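Long-range contacts in putative uncharacterized protein PH0242 (Pyrococcus horikoshii, PDB 3VU1), which is the C-terminal globular domain of an archaeal AglB protein, a member of the oligosaccharyltransferase family, and carries a bound calcium ion in this structure: residues Lys336-Val347 and Phe475-Val486; Lys383-Leu391 and Leu425-Pro433. One frame throughout, in Å; residues are numbered along the deposited sequence.

Contact 1. Residues Lys336-Val347 and Phe475-Val486; sequences KYRFILAQKGPV and FIVEKEYTMIEV
Arg338 and Glu485 lie side by side across a non-hydrogen-bonded pair of two antiparallel strands, and the guanidinium grips a single carboxylate oxygen side-on. Arg338 NE lies 2.7 Å and Arg338 NH2 2.8 Å from Glu485 OE2, with the two flat groups only 14° apart. The arginine reaches this position with CG opposite the backbone N (chi1 -168°) and a bend at chi3. Lys336 completes the charged cluster through a longer, weak bridge of 3.5 Å from its NZ to Glu485 OE1.

The neighbouring Phe339 takes the N-H of Met483 on its O and gives its own N-H to Ile484 O, and the register slips by one residue between the Arg338-Glu485 and Ile340-Thr482 pairs. Ile484 CG2 lies alongside the ring, 3.6 Å from Phe339 CD1, while Met483 SD rests against Leu341 CB at 3.7 Å.

Towards the other end, the fully extended Lys479 lays its aliphatic chain over Val347 CG1 and gives its NZ to Pro346 O at 3.0 Å. Val347 CG2 also meets Val477 CG2 at 3.6 Å. A water held by Gln343 NE2, Lys344 O and Tyr481 OH ties the two strands together.

Further out, Glu80 receives both Lys479 NZ and Tyr481 OH, and the amide of Gln343 is held by Lys291 N and Asp289 O. Strand 293-301 pairs along the other edge of 336-347, through bonds such as Ala342 to Thr294. The whole is a long antiparallel strand pairing within the large antiparallel sheet of the C-terminal part of the chain.

Contact 2. Residues Lys383-Leu391 and Leu425-Pro433; sequences KEYTADLYL and LKEGIKLRP
Glu384 OE1 meets Arg432 NH2 at 2.6 Å, a salt bridge just beyond the paired part of a beta hairpin built from strands 385-401 and 412-431. The two side chains run next to each other in the same direction, yet their planar ends stand 77° apart, with the oxygen at the edge of the guanidinium. Pro433 CD lies above one face of the Arg432 guanidinium, toward its rim, and the proline ring also packs on the Glu384 backbone.

Regular pairing follows at Tyr385 with Leu431 and at Ala387 with Ile429, and then two bulges interrupt it. Gly428 and Ile429 both face Ala387 in a G1 bulge, where Gly428 adopts a positive phi of 59°. Gly428 N bonds to Asp388 OD2 at 3.2 Å, nearly along the C-O axis. Asp388 turns its carboxylate this way with CG beside its own backbone N (chi1 -67°), and the bond bridges the two strands next to the corner at Glu427.

Beyond the corner, Leu425 and Lys426 share Leu389 in a classic bulge: Leu389 N bonds to Lys426 O at 3.0 Å, and Leu425 N to Leu389 O at 2.7 Å. On the face that carries Ala387, Leu389, Ile429 and Leu431, Ala387 CB touches Leu431 CD1, and Ile429 CD1 reaches Leu389 CB. Leu389 also packs on Leu377 of strand 372-381 and Val440 of strand 434-443. Leu425 CD1 contacts two leucines at once, 3.8 Å from Leu389 CD2 and 3.7 Å from Leu391 CD2.

Followed from the N terminus, the chain first lays down 336-347, then 383-391, returns through 425-433, and reaches 475-486 last. Contact 2 closes the shorter loop, a hairpin with 33 residues between its segments, and the far wider loop of contact 1 encloses it, without crossing. The two share one sheet, because strand 464-487 pairs with 336-356 in contact 1 and also with 385-401, the first arm of contact 2. Their junction consists of a probable hydrogen bond from Ile476 N to Asp388 O, a salt bridge between Lys383 and Glu480, and Val477 packed on Tyr385 and Ala387. Strand 464-487 thus joins the hairpin to strand 336-356.

Contact 1. Residues Lys336-Val347 and Phe475-Val486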
loop_
_atom_site.group_PDB
_atom_site.type_symbol
_atom_site.label_atom_id
_atom_site.label_comp_id
_atom_site.label_asym_id
_atom_site.label_seq_id
_atom_site.Cartn_x
_atom_site.Cartn_y
_atom_site.Cartn_z
ATOM N N LYS A 336 -15.834 -3.511 -21.252
ATOM C CA LYS A 336 -14.483 -3.401 -20.722
ATOM C C LYS A 336 -13.832 -4.760 -20.473
ATOM O O LYS A 336 -14.523 -5.777 -20.403
ATOM C CB LYS A 336 -14.461 -2.561 -19.447
ATOM C CG LYS A 336 -15.278 -3.115 -18.299
ATOM C CD LYS A 336 -15.019 -2.284 -17.058
ATOM C CE LYS A 336 -15.976 -2.645 -15.932
ATOM N NZ LYS A 336 -15.712 -1.741 -14.777
ATOM N N TYR A 337 -12.499 -4.767 -20.362
ATOM C CA TYR A 337 -11.751 -6.006 -20.060
ATOM C C TYR A 337 -11.033 -5.939 -18.708
ATOM O O TYR A 337 -10.368 -4.944 -18.367
ATOM C CB TYR A 337 -10.783 -6.406 -21.192
ATOM C CG TYR A 337 -11.409 -6.345 -22.566
ATOM C CD1 TYR A 337 -11.175 -5.258 -23.403
ATOM C CD2 TYR A 337 -12.249 -7.356 -23.022
ATOM C CE1 TYR A 337 -11.742 -5.176 -24.659
ATOM C CE2 TYR A 337 -12.827 -7.286 -24.280
ATOM C CZ TYR A 337 -12.569 -6.186 -25.093
ATOM O OH TYR A 337 -13.133 -6.083 -26.347
ATOM N N ARG A 338 -11.197 -7.002 -17.934
ATOM C CA ARG A 338 -10.531 -7.091 -16.650
ATOM C C ARG A 338 -9.489 -8.208 -16.677
ATOM O O ARG A 338 -9.807 -9.380 -16.886
ATOM C CB ARG A 338 -11.556 -7.304 -15.520
ATOM C CG ARG A 338 -11.000 -7.129 -14.117
ATOM C CD ARG A 338 -12.031 -7.532 -13.091
ATOM N NE ARG A 338 -12.971 -6.452 -12.875
ATOM C CZ ARG A 338 -14.194 -6.603 -12.385
ATOM N NH1 ARG A 338 -14.639 -7.820 -12.067
ATOM N NH2 ARG A 338 -14.972 -5.535 -12.234
ATOM N N PHE A 339 -8.243 -7.820 -16.462
ATOM C CA PHE A 339 -7.154 -8.765 -16.317
ATOM C C PHE A 339 -7.092 -9.332 -14.886
ATOM O O PHE A 339 -7.047 -8.585 -13.907
ATOM C CB PHE A 339 -5.847 -8.094 -16.745
ATOM C CG PHE A 339 -5.807 -7.760 -18.216
ATOM C CD1 PHE A 339 -6.639 -6.770 -18.750
ATOM C CD2 PHE A 339 -4.966 -8.450 -19.078
ATOM C CE1 PHE A 339 -6.619 -6.463 -20.100
ATOM C CE2 PHE A 339 -4.948 -8.150 -20.437
ATOM C CZ PHE A 339 -5.772 -7.157 -20.945
ATOM N N ILE A 340 -7.143 -10.656 -14.788
ATOM C CA ILE A 340 -7.104 -11.370 -13.512
ATOM C C ILE A 340 -5.853 -12.235 -13.329
ATOM O O ILE A 340 -5.471 -12.990 -14.222
ATOM C CB ILE A 340 -8.375 -12.240 -13.315
ATOM C CG1 ILE A 340 -9.446 -11.470 -12.543
ATOM C CG2 ILE A 340 -8.080 -13.445 -12.449
ATOM C CD1 ILE A 340 -9.932 -10.250 -13.258
ATOM N N LEU A 341 -5.220 -12.118 -12.171
ATOM C CA LEU A 341 -4.230 -13.095 -11.775
ATOM C C LEU A 341 -4.894 -13.997 -10.745
ATOM O O LEU A 341 -5.426 -13.518 -9.749
ATOM C CB LEU A 341 -2.981 -12.418 -11.204
ATOM C CG LEU A 341 -1.803 -13.371 -10.902
ATOM C CD1 LEU A 341 -0.482 -12.706 -11.214
ATOM C CD2 LEU A 341 -1.782 -13.925 -9.466
ATOM N N ALA A 342 -4.913 -15.299 -10.992
ATOM C CA ALA A 342 -5.401 -16.227 -9.962
ATOM C C ALA A 342 -4.234 -17.062 -9.413
ATOM O O ALA A 342 -3.409 -17.582 -10.178
ATOM C CB ALA A 342 -6.546 -17.090 -10.446
ATOM N N GLN A 343 -4.154 -17.105 -8.081
ATOM C CA GLN A 343 -3.182 -17.890 -7.343
ATOM C C GLN A 343 -3.688 -18.114 -5.888
ATOM O O GLN A 343 -4.801 -17.703 -5.513
ATOM C CB GLN A 343 -1.782 -17.251 -7.411
ATOM C CG GLN A 343 -1.549 -16.101 -6.455
ATOM C CD GLN A 343 -0.121 -15.629 -6.446
ATOM O OE1 GLN A 343 0.561 -15.714 -7.449
ATOM N NE2 GLN A 343 0.334 -15.104 -5.317
ATOM N N LYS A 344 -2.895 -18.819 -5.099
ATOM C CA LYS A 344 -3.243 -19.105 -3.729
ATOM C C LYS A 344 -3.165 -17.859 -2.841
ATOM O O LYS A 344 -2.187 -17.108 -2.897
ATOM C CB LYS A 344 -2.292 -20.165 -3.183
ATOM C CG LYS A 344 -2.481 -21.546 -3.768
ATOM C CD LYS A 344 -3.853 -22.102 -3.433
ATOM C CE LYS A 344 -3.978 -23.576 -3.788
ATOM N NZ LYS A 344 -5.247 -23.773 -4.555
ATOM N N GLY A 345 -4.176 -17.650 -2.003
ATOM C CA GLY A 345 -4.097 -16.566 -1.048
ATOM C C GLY A 345 -5.240 -16.543 -0.068
ATOM O O GLY A 345 -6.149 -17.350 -0.168
ATOM N N PRO A 346 -5.190 -15.609 0.896
ATOM C CA PRO A 346 -6.126 -15.624 2.008
ATOM C C PRO A 346 -7.428 -14.920 1.714
ATOM O O PRO A 346 -7.419 -13.874 1.043
ATOM C CB PRO A 346 -5.380 -14.869 3.100
ATOM C CG PRO A 346 -4.404 -13.993 2.393
ATOM C CD PRO A 346 -4.054 -14.690 1.117
ATOM N N VAL A 347 -8.525 -15.496 2.214
ATOM C CA VAL A 347 -9.844 -14.880 2.192
ATOM C C VAL A 347 -10.493 -15.159 3.532
ATOM O O VAL A 347 -10.010 -15.994 4.304
ATOM C CB VAL A 347 -10.806 -15.436 1.092
ATOM C CG1 VAL A 347 -10.446 -14.924 -0.300
ATOM C CG2 VAL A 347 -10.866 -16.955 1.108
ATOM N N PHE A 475 -7.524 -18.933 5.849
ATOM C CA PHE A 475 -8.147 -19.755 4.820
ATOM C C PHE A 475 -7.488 -19.492 3.487
ATOM O O PHE A 475 -7.554 -18.374 2.997
ATOM C CB PHE A 475 -9.631 -19.455 4.736
ATOM C CG PHE A 475 -10.395 -19.896 5.938
ATOM C CD1 PHE A 475 -10.449 -19.098 7.089
ATOM C CD2 PHE A 475 -11.064 -21.123 5.939
ATOM C CE1 PHE A 475 -11.167 -19.513 8.219
ATOM C CE2 PHE A 475 -11.769 -21.553 7.073
ATOM C CZ PHE A 475 -11.824 -20.741 8.210
ATOM N N ILE A 476 -6.848 -20.514 2.916
ATOM C CA ILE A 476 -6.168 -20.394 1.620
ATOM C C ILE A 476 -7.009 -20.975 0.482
ATOM O O ILE A 476 -7.470 -22.096 0.566
ATOM C CB ILE A 476 -4.775 -21.058 1.619
ATOM C CG1 ILE A 476 -3.887 -20.453 2.703
ATOM C CG2 ILE A 476 -4.111 -20.924 0.250
ATOM C CD1 ILE A 476 -3.826 -18.950 2.677
ATOM N N VAL A 477 -7.202 -20.192 -0.575
ATOM C CA VAL A 477 -7.996 -20.582 -1.736
ATOM C C VAL A 477 -7.274 -20.130 -2.995
ATOM O O VAL A 477 -6.308 -19.348 -2.898
ATOM C CB VAL A 477 -9.376 -19.910 -1.708
ATOM C CG1 VAL A 477 -10.155 -20.321 -0.471
ATOM C CG2 VAL A 477 -9.244 -18.393 -1.765
ATOM N N GLU A 478 -7.710 -20.625 -4.165
ATOM C CA GLU A 478 -7.353 -19.987 -5.449
ATOM C C GLU A 478 -8.140 -18.708 -5.462
ATOM O O GLU A 478 -9.372 -18.730 -5.458
ATOM C CB GLU A 478 -7.734 -20.805 -6.677
ATOM C CG GLU A 478 -6.625 -21.699 -7.214
ATOM C CD GLU A 478 -5.545 -20.984 -8.032
ATOM O OE1 GLU A 478 -4.363 -21.018 -7.606
ATOM O OE2 GLU A 478 -5.850 -20.427 -9.114
ATOM N N LYS A 479 -7.421 -17.599 -5.435
ATOM C CA LYS A 479 -8.043 -16.301 -5.290
ATOM C C LYS A 479 -7.837 -15.550 -6.600
ATOM O O LYS A 479 -6.789 -15.718 -7.256
ATOM C CB LYS A 479 -7.384 -15.569 -4.110
ATOM C CG LYS A 479 -8.125 -14.356 -3.589
ATOM C CD LYS A 479 -7.318 -13.639 -2.523
ATOM C CE LYS A 479 -8.115 -12.461 -1.982
ATOM N NZ LYS A 479 -7.349 -11.684 -0.967
ATOM N N GLU A 480 -8.834 -14.749 -6.978
ATOM C CA GLU A 480 -8.743 -13.858 -8.133
ATOM C C GLU A 480 -8.285 -12.460 -7.739
ATOM O O GLU A 480 -8.807 -11.876 -6.818
ATOM C CB GLU A 480 -10.092 -13.730 -8.800
ATOM C CG GLU A 480 -10.601 -15.016 -9.413
ATOM C CD GLU A 480 -12.104 -14.954 -9.601
ATOM O OE1 GLU A 480 -12.796 -14.588 -8.617
ATOM O OE2 GLU A 480 -12.596 -15.251 -10.721
ATOM N N TYR A 481 -7.316 -11.924 -8.455
ATOM C CA TYR A 481 -6.814 -10.592 -8.229
ATOM C C TYR A 481 -7.075 -9.743 -9.454
ATOM O O TYR A 481 -6.919 -10.218 -10.584
ATOM C CB TYR A 481 -5.329 -10.671 -7.990
ATOM C CG TYR A 481 -4.973 -11.431 -6.713
ATOM C CD1 TYR A 481 -4.610 -12.791 -6.745
ATOM C CD2 TYR A 481 -4.987 -10.780 -5.474
ATOM C CE1 TYR A 481 -4.265 -13.459 -5.577
ATOM C CE2 TYR A 481 -4.668 -11.437 -4.312
ATOM C CZ TYR A 481 -4.299 -12.769 -4.356
ATOM O OH TYR A 481 -3.988 -13.389 -3.172
ATOM N N THR A 482 -7.502 -8.498 -9.242
ATOM C CA THR A 482 -7.710 -7.575 -10.344
ATOM C C THR A 482 -6.406 -6.873 -10.649
ATOM O O THR A 482 -5.863 -6.171 -9.772
ATOM C CB THR A 482 -8.781 -6.543 -10.021
ATOM O OG1 THR A 482 -10.063 -7.174 -10.116
ATOM C CG2 THR A 482 -8.744 -5.391 -11.025
ATOM N N MET A 483 -5.904 -7.048 -11.876
ATOM C CA MET A 483 -4.634 -6.434 -12.226
ATOM C C MET A 483 -4.814 -5.068 -12.852
ATOM O O MET A 483 -4.023 -4.167 -12.621
ATOM C CB MET A 483 -3.783 -7.336 -13.123
ATOM C CG MET A 483 -3.668 -8.788 -12.699
ATOM S SD MET A 483 -2.408 -9.678 -13.668
ATOM C CE MET A 483 -0.907 -8.983 -12.968
ATOM N N ILE A 484 -5.845 -4.937 -13.678
ATOM C CA ILE A 484 -6.149 -3.698 -14.424
ATOM C C ILE A 484 -7.485 -3.914 -15.120
ATOM O O ILE A 484 -7.853 -5.052 -15.421
ATOM C CB ILE A 484 -5.052 -3.325 -15.468
ATOM C CG1 ILE A 484 -5.209 -1.858 -15.947
ATOM C CG2 ILE A 484 -5.047 -4.345 -16.618
ATOM C CD1 ILE A 484 -4.022 -1.238 -16.679
ATOM N N GLU A 485 -8.212 -2.817 -15.321
ATOM C CA GLU A 485 -9.412 -2.774 -16.169
ATOM C C GLU A 485 -9.172 -1.865 -17.373
ATOM O O GLU A 485 -8.749 -0.710 -17.234
ATOM C CB GLU A 485 -10.612 -2.287 -15.386
ATOM C CG GLU A 485 -10.946 -3.205 -14.238
ATOM C CD GLU A 485 -12.289 -2.891 -13.597
ATOM O OE1 GLU A 485 -12.555 -1.693 -13.326
ATOM O OE2 GLU A 485 -13.070 -3.849 -13.364
ATOM N N VAL A 486 -9.412 -2.408 -18.559
ATOM C CA VAL A 486 -9.199 -1.680 -19.811
ATOM C C VAL A 486 -10.543 -1.589 -20.524
ATOM O O VAL A 486 -11.214 -2.624 -20.756
ATOM C CB VAL A 486 -8.156 -2.396 -20.715
ATOM C CG1 VAL A 486 -7.964 -1.654 -22.031
ATOM C CG2 VAL A 486 -6.821 -2.499 -19.997
HETATM O O HOH W 1 -1.443 -14.432 -3.015
HETATM O O HOH W 2 -8.442 -16.207 6.284
#

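Contact 2. Residues Lys383-Leu391 and Leu425-Pro433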
loop_
_atom_site.group_PDB
_atom_site.type_symbol
_atom_site.label_atom_id
_atom_site.label_comp_id
_atom_site.label_asym_id
_atom_site.label_seq_id
_atom_site.Cartn_x
_atom_site.Cartn_y
_atom_site.Cartn_z
ATOM N N LYS A 383 -17.724 -14.827 -1.944
ATOM C CA LYS A 383 -18.147 -15.862 -2.897
ATOM C C LYS A 383 -17.802 -17.276 -2.405
ATOM O O LYS A 383 -17.133 -17.443 -1.381
ATOM C CB LYS A 383 -17.585 -15.582 -4.312
ATOM C CG LYS A 383 -16.083 -15.333 -4.405
ATOM C CD LYS A 383 -15.679 -14.501 -5.628
ATOM C CE LYS A 383 -15.691 -15.294 -6.941
ATOM N NZ LYS A 383 -14.716 -16.431 -7.036
ATOM N N GLU A 384 -18.262 -18.299 -3.113
ATOM C CA GLU A 384 -17.950 -19.659 -2.693
ATOM C C GLU A 384 -16.506 -20.031 -3.033
ATOM O O GLU A 384 -15.969 -19.596 -4.032
ATOM C CB GLU A 384 -18.927 -20.664 -3.297
ATOM C CG GLU A 384 -18.595 -21.066 -4.722
ATOM C CD GLU A 384 -19.331 -22.316 -5.154
ATOM O OE1 GLU A 384 -20.405 -22.585 -4.581
ATOM O OE2 GLU A 384 -18.837 -23.029 -6.060
ATOM N N TYR A 385 -15.870 -20.815 -2.178
ATOM C CA TYR A 385 -14.513 -21.236 -2.433
ATOM C C TYR A 385 -14.385 -22.623 -1.886
ATOM O O TYR A 385 -15.247 -23.096 -1.138
ATOM C CB TYR A 385 -13.483 -20.385 -1.678
ATOM C CG TYR A 385 -13.347 -18.941 -2.080
ATOM C CD1 TYR A 385 -13.979 -17.937 -1.333
ATOM C CD2 TYR A 385 -12.554 -18.560 -3.177
ATOM C CE1 TYR A 385 -13.847 -16.598 -1.677
ATOM C CE2 TYR A 385 -12.424 -17.219 -3.530
ATOM C CZ TYR A 385 -13.072 -16.245 -2.771
ATOM O OH TYR A 385 -12.954 -14.910 -3.074
ATOM N N THR A 386 -13.280 -23.257 -2.255
ATOM C CA THR A 386 -12.802 -24.418 -1.554
ATOM C C THR A 386 -11.476 -24.040 -0.910
ATOM O O THR A 386 -10.499 -23.738 -1.584
ATOM C CB THR A 386 -12.730 -25.625 -2.500
ATOM O OG1 THR A 386 -14.074 -25.950 -2.867
ATOM C CG2 THR A 386 -12.035 -26.851 -1.844
ATOM N N ALA A 387 -11.470 -24.030 0.413
ATOM C CA ALA A 387 -10.329 -23.543 1.170
ATOM C C ALA A 387 -9.601 -24.644 1.915
ATOM O O ALA A 387 -10.160 -25.685 2.209
ATOM C CB ALA A 387 -10.777 -22.465 2.150
ATOM N N ASP A 388 -8.332 -24.393 2.177
ATOM C CA ASP A 388 -7.571 -25.086 3.185
ATOM C C ASP A 388 -7.461 -24.132 4.382
ATOM O O ASP A 388 -7.424 -22.902 4.200
ATOM C CB ASP A 388 -6.192 -25.444 2.635
ATOM C CG ASP A 388 -6.258 -26.485 1.517
ATOM O OD1 ASP A 388 -5.197 -26.756 0.904
ATOM O OD2 ASP A 388 -7.368 -27.025 1.255
ATOM N N LEU A 389 -7.454 -24.684 5.598
ATOM C CA LEU A 389 -7.320 -23.869 6.805
ATOM C C LEU A 389 -5.963 -24.095 7.447
ATOM O O LEU A 389 -5.620 -25.226 7.744
ATOM C CB LEU A 389 -8.434 -24.198 7.785
ATOM C CG LEU A 389 -8.356 -23.645 9.216
ATOM C CD1 LEU A 389 -8.264 -22.119 9.254
ATOM C CD2 LEU A 389 -9.519 -24.173 10.066
ATOM N N TYR A 390 -5.190 -23.035 7.654
ATOM C CA TYR A 390 -3.896 -23.186 8.307
ATOM C C TYR A 390 -3.834 -22.422 9.615
ATOM O O TYR A 390 -4.677 -21.553 9.890
ATOM C CB TYR A 390 -2.752 -22.653 7.434
ATOM C CG TYR A 390 -2.481 -23.399 6.162
ATOM C CD1 TYR A 390 -3.319 -23.255 5.050
ATOM C CD2 TYR A 390 -1.369 -24.225 6.050
ATOM C CE1 TYR A 390 -3.059 -23.930 3.873
ATOM C CE2 TYR A 390 -1.113 -24.904 4.880
ATOM C CZ TYR A 390 -1.954 -24.754 3.800
ATOM O OH TYR A 390 -1.694 -25.434 2.637
ATOM N N LEU A 391 -2.808 -22.732 10.402
ATOM C CA LEU A 391 -2.404 -21.843 11.463
ATOM C C LEU A 391 -1.176 -21.141 10.938
ATOM O O LEU A 391 -0.228 -21.801 10.474
ATOM C CB LEU A 391 -2.092 -22.585 12.768
ATOM C CG LEU A 391 -3.228 -23.257 13.567
ATOM C CD1 LEU A 391 -2.664 -23.671 14.924
ATOM C CD2 LEU A 391 -4.471 -22.386 13.749
ATOM N N LEU A 425 -4.728 -27.421 9.001
ATOM C CA LEU A 425 -5.723 -27.983 9.910
ATOM C C LEU A 425 -6.784 -28.795 9.208
ATOM O O LEU A 425 -7.377 -29.682 9.818
ATOM C CB LEU A 425 -6.403 -26.903 10.759
ATOM C CG LEU A 425 -5.648 -26.060 11.783
ATOM C CD1 LEU A 425 -6.624 -25.088 12.432
ATOM C CD2 LEU A 425 -4.952 -26.907 12.832
ATOM N N LYS A 426 -7.048 -28.479 7.946
ATOM C CA LYS A 426 -8.109 -29.147 7.185
ATOM C C LYS A 426 -7.982 -28.806 5.705
ATOM O O LYS A 426 -7.731 -27.654 5.354
ATOM C CB LYS A 426 -9.495 -28.731 7.715
ATOM C CG LYS A 426 -10.695 -29.387 7.043
ATOM C CD LYS A 426 -10.902 -30.835 7.474
ATOM C CE LYS A 426 -12.383 -31.139 7.655
ATOM N NZ LYS A 426 -12.971 -30.281 8.732
ATOM N N GLU A 427 -8.135 -29.813 4.851
ATOM C CA GLU A 427 -8.174 -29.617 3.411
ATOM C C GLU A 427 -9.626 -29.539 2.989
ATOM O O GLU A 427 -10.493 -30.052 3.677
ATOM C CB GLU A 427 -7.523 -30.785 2.685
ATOM C CG GLU A 427 -6.019 -30.866 2.830
ATOM C CD GLU A 427 -5.371 -31.851 1.866
ATOM O OE1 GLU A 427 -6.090 -32.702 1.277
ATOM O OE2 GLU A 427 -4.125 -31.772 1.704
ATOM N N GLY A 428 -9.884 -28.872 1.870
ATOM C CA GLY A 428 -11.174 -28.932 1.191
ATOM C C GLY A 428 -12.407 -28.515 1.943
ATOM O O GLY A 428 -13.449 -29.130 1.792
ATOM N N ILE A 429 -12.308 -27.462 2.745
ATOM C CA ILE A 429 -13.500 -26.839 3.314
ATOM C C ILE A 429 -14.276 -26.125 2.215
ATOM O O ILE A 429 -13.705 -25.335 1.464
ATOM C CB ILE A 429 -13.156 -25.819 4.410
ATOM C CG1 ILE A 429 -12.314 -26.488 5.494
ATOM C CG2 ILE A 429 -14.434 -25.213 4.983
ATOM C CD1 ILE A 429 -11.758 -25.536 6.532
ATOM N N LYS A 430 -15.569 -26.407 2.115
ATOM C CA LYS A 430 -16.433 -25.705 1.173
ATOM C C LYS A 430 -17.015 -24.476 1.825
ATOM O O LYS A 430 -17.929 -24.588 2.618
ATOM C CB LYS A 430 -17.553 -26.623 0.662
ATOM C CG LYS A 430 -17.213 -27.427 -0.595
ATOM C CD LYS A 430 -18.424 -28.249 -1.048
ATOM C CE LYS A 430 -18.617 -28.258 -2.564
ATOM N NZ LYS A 430 -17.606 -29.110 -3.253
ATOM N N LEU A 431 -16.488 -23.302 1.501
ATOM C CA LEU A 431 -17.073 -22.043 2.001
ATOM C C LEU A 431 -18.227 -21.508 1.148
ATOM O O LEU A 431 -18.227 -21.657 -0.076
ATOM C CB LEU A 431 -16.011 -20.968 2.140
ATOM C CG LEU A 431 -14.854 -21.329 3.049
ATOM C CD1 LEU A 431 -13.833 -20.206 2.984
ATOM C CD2 LEU A 431 -15.359 -21.526 4.467
ATOM N N ARG A 432 -19.195 -20.877 1.813
ATOM C CA ARG A 432 -20.418 -20.358 1.178
ATOM C C ARG A 432 -20.479 -18.847 1.362
ATOM O O ARG A 432 -20.190 -18.344 2.448
ATOM C CB ARG A 432 -21.702 -20.964 1.799
ATOM C CG ARG A 432 -21.706 -22.473 2.038
ATOM C CD ARG A 432 -22.434 -23.251 0.946
ATOM N NE ARG A 432 -21.892 -22.954 -0.380
ATOM C CZ ARG A 432 -22.607 -22.520 -1.422
ATOM N NH1 ARG A 432 -23.924 -22.346 -1.329
ATOM N NH2 ARG A 432 -21.994 -22.269 -2.570
ATOM N N PRO A 433 -20.889 -18.119 0.313
ATOM C CA PRO A 433 -21.060 -16.682 0.462
ATOM C C PRO A 433 -21.856 -16.369 1.721
ATOM O O PRO A 433 -22.916 -16.953 1.916
ATOM C CB PRO A 433 -21.870 -16.307 -0.776
ATOM C CG PRO A 433 -21.462 -17.314 -1.797
ATOM C CD PRO A 433 -21.248 -18.588 -1.041
#